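NAD-dependent epimerase/dehydratase domain-containing protein (Ruegeria pomeroyi DSS-3, PDB 3IUS) is of unknown function but, being related to NAD-dependent epimerases and dehydratases, probably binds a nicotinamide cofactor in a Rossmann-type domain. Local coordinates at residues S102-Y107 / E251-R256. Numbering follows the deposited sequence.
Sequences STTAVY and ENKRVR
E251 OE2 is gripped twice, by the hydroxyl of T124 and by a water that donates to it at 2.7 Å and bridges to A105 O. The water donates to this carbonyl as well, also at 2.7 Å, a worked example of how one water can link two acceptors that have no hydrogen to offer each other. In the preceding residue, T104 O accepts two weak bonds, from Y107 N and, at 3.3 Å, from K253 NZ. The lysine chain bends at chi2 (-89°) and then runs extended, which places CE 4.0 Å from T104 CB. With K253 cut back to an alanine, T104 O would probably lose its ammonium partner and a gap would be likely to open beside the threonine side chain. Segment 102-107 leaves the C-terminal end of strand 97-103, within the parallel Rossmann-type sheet, and T103 OG1 accepts from A105 N in an ST turn. Across from it, residues 254-255 pair in parallel with strand 114-115. On the apolar side, V255 sets CG2 4.2 Å from T104 CG2 and CG1 obliquely to Y107 CE2 (4.4 Å). V106 CG2 lies over one face of that tyrosine ring, whose hydroxyl is hydrogen-bonded to N206 and R150.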
loop_
_atom_site.group_PDB
_atom_site.type_symbol
_atom_site.label_atom_id
_atom_site.label_comp_id
_atom_site.label_asym_id
_atom_site.label_seq_id
_atom_site.Cartn_x
_atom_site.Cartn_y
_atom_site.Cartn_z
ATOM N N SER A 102 0.873 4.883 -3.581
ATOM C CA SER A 102 1.683 4.417 -4.692
ATOM C C SER A 102 2.337 3.109 -4.271
ATOM O O SER A 102 1.891 2.473 -3.320
ATOM C CB SER A 102 2.745 5.466 -5.055
ATOM O OG SER A 102 3.401 5.145 -6.275
ATOM N N THR A 103 3.394 2.708 -4.968
ATOM C CA THR A 103 4.120 1.494 -4.604
ATOM C C THR A 103 5.620 1.690 -4.784
ATOM O O THR A 103 6.063 2.698 -5.340
ATOM C CB THR A 103 3.690 0.275 -5.452
ATOM O OG1 THR A 103 4.188 0.428 -6.786
ATOM C CG2 THR A 103 2.170 0.125 -5.482
ATOM N N THR A 104 6.400 0.718 -4.319
ATOM C CA THR A 104 7.851 0.792 -4.447
ATOM C C THR A 104 8.331 0.334 -5.817
ATOM O O THR A 104 9.536 0.324 -6.080
ATOM C CB THR A 104 8.569 -0.029 -3.363
ATOM O OG1 THR A 104 8.156 -1.400 -3.450
ATOM C CG2 THR A 104 8.260 0.516 -1.975
ATOM N N ALA A 105 7.400 -0.049 -6.688
ATOM C CA ALA A 105 7.778 -0.527 -8.018
ATOM C C ALA A 105 8.307 0.616 -8.872
ATOM O O ALA A 105 8.951 0.393 -9.894
ATOM C CB ALA A 105 6.612 -1.227 -8.709
ATOM N N VAL A 106 8.051 1.844 -8.433
ATOM C CA VAL A 106 8.529 3.010 -9.161
ATOM C C VAL A 106 10.055 3.071 -9.267
ATOM O O VAL A 106 10.592 3.662 -10.208
ATOM C CB VAL A 106 8.037 4.308 -8.516
ATOM C CG1 VAL A 106 6.511 4.360 -8.523
ATOM C CG2 VAL A 106 8.573 4.430 -7.106
ATOM N N TYR A 107 10.748 2.482 -8.297
ATOM C CA TYR A 107 12.204 2.553 -8.248
ATOM C C TYR A 107 12.893 1.685 -9.296
ATOM O O TYR A 107 13.961 2.036 -9.798
ATOM C CB TYR A 107 12.720 2.212 -6.846
ATOM C CG TYR A 107 12.310 3.221 -5.798
ATOM C CD1 TYR A 107 12.757 4.534 -5.865
ATOM C CD2 TYR A 107 11.467 2.863 -4.752
ATOM C CE1 TYR A 107 12.379 5.458 -4.918
ATOM C CE2 TYR A 107 11.089 3.772 -3.799
ATOM C CZ TYR A 107 11.543 5.079 -3.891
ATOM O OH TYR A 107 11.164 5.988 -2.939
ATOM N N GLU A 251 13.245 -7.271 -10.518
ATOM C CA GLU A 251 13.738 -6.046 -9.901
ATOM C C GLU A 251 14.107 -6.337 -8.459
ATOM O O GLU A 251 13.344 -6.969 -7.736
ATOM C CB GLU A 251 12.667 -4.955 -9.925
ATOM C CG GLU A 251 12.310 -4.447 -11.303
ATOM C CD GLU A 251 11.289 -3.327 -11.258
ATOM O OE1 GLU A 251 10.459 -3.311 -10.325
ATOM O OE2 GLU A 251 11.317 -2.461 -12.158
ATOM N N ASN A 252 15.269 -5.857 -8.034
ATOM C CA ASN A 252 15.702 -6.070 -6.663
ATOM C C ASN A 252 16.254 -4.784 -6.061
ATOM O O ASN A 252 17.170 -4.197 -6.613
ATOM C CB ASN A 252 16.755 -7.172 -6.614
ATOM C CG ASN A 252 16.990 -7.687 -5.216
ATOM O OD1 ASN A 252 16.055 -7.812 -4.422
ATOM N ND2 ASN A 252 18.242 -7.973 -4.899
ATOM N N LYS A 253 15.692 -4.363 -4.932
ATOM C CA LYS A 253 16.201 -3.204 -4.207
ATOM C C LYS A 253 15.890 -3.308 -2.712
ATOM O O LYS A 253 15.146 -4.187 -2.286
ATOM C CB LYS A 253 15.615 -1.914 -4.783
ATOM C CG LYS A 253 14.168 -1.637 -4.386
ATOM C CD LYS A 253 13.178 -2.262 -5.339
ATOM C CE LYS A 253 11.746 -1.918 -4.947
ATOM N NZ LYS A 253 10.766 -2.709 -5.736
ATOM N N ARG A 254 16.467 -2.409 -1.919
ATOM C CA ARG A 254 16.158 -2.326 -0.502
ATOM C C ARG A 254 15.730 -0.891 -0.279
ATOM O O ARG A 254 16.372 0.020 -0.788
ATOM C CB ARG A 254 17.387 -2.672 0.345
ATOM C CG ARG A 254 17.716 -4.168 0.362
ATOM C CD ARG A 254 18.999 -4.420 1.139
ATOM N NE ARG A 254 19.221 -5.845 1.392
ATOM C CZ ARG A 254 19.739 -6.675 0.501
ATOM N NH1 ARG A 254 20.071 -6.229 -0.702
ATOM N NH2 ARG A 254 19.919 -7.953 0.811
ATOM N N VAL A 255 14.619 -0.702 0.429
ATOM C CA VAL A 255 14.006 0.618 0.526
ATOM C C VAL A 255 14.143 1.197 1.925
ATOM O O VAL A 255 13.764 0.555 2.906
ATOM C CB VAL A 255 12.506 0.564 0.148
ATOM C CG1 VAL A 255 11.907 1.967 0.144
ATOM C CG2 VAL A 255 12.320 -0.126 -1.213
ATOM N N ARG A 256 14.661 2.425 2.004
ATOM C CA ARG A 256 14.811 3.145 3.266
ATOM C C ARG A 256 13.461 3.690 3.732
ATOM O O ARG A 256 12.656 4.147 2.922
ATOM C CB ARG A 256 15.791 4.324 3.118
ATOM C CG ARG A 256 17.231 3.967 2.768
ATOM C CD ARG A 256 17.957 3.246 3.906
ATOM N NE ARG A 256 19.367 3.024 3.579
ATOM C CZ ARG A 256 20.156 2.138 4.185
ATOM N NH1 ARG A 256 19.682 1.386 5.164
ATOM N NH2 ARG A 256 21.426 2.013 3.817
HETATM O O HOH W 1 8.891 -1.391 -11.949
#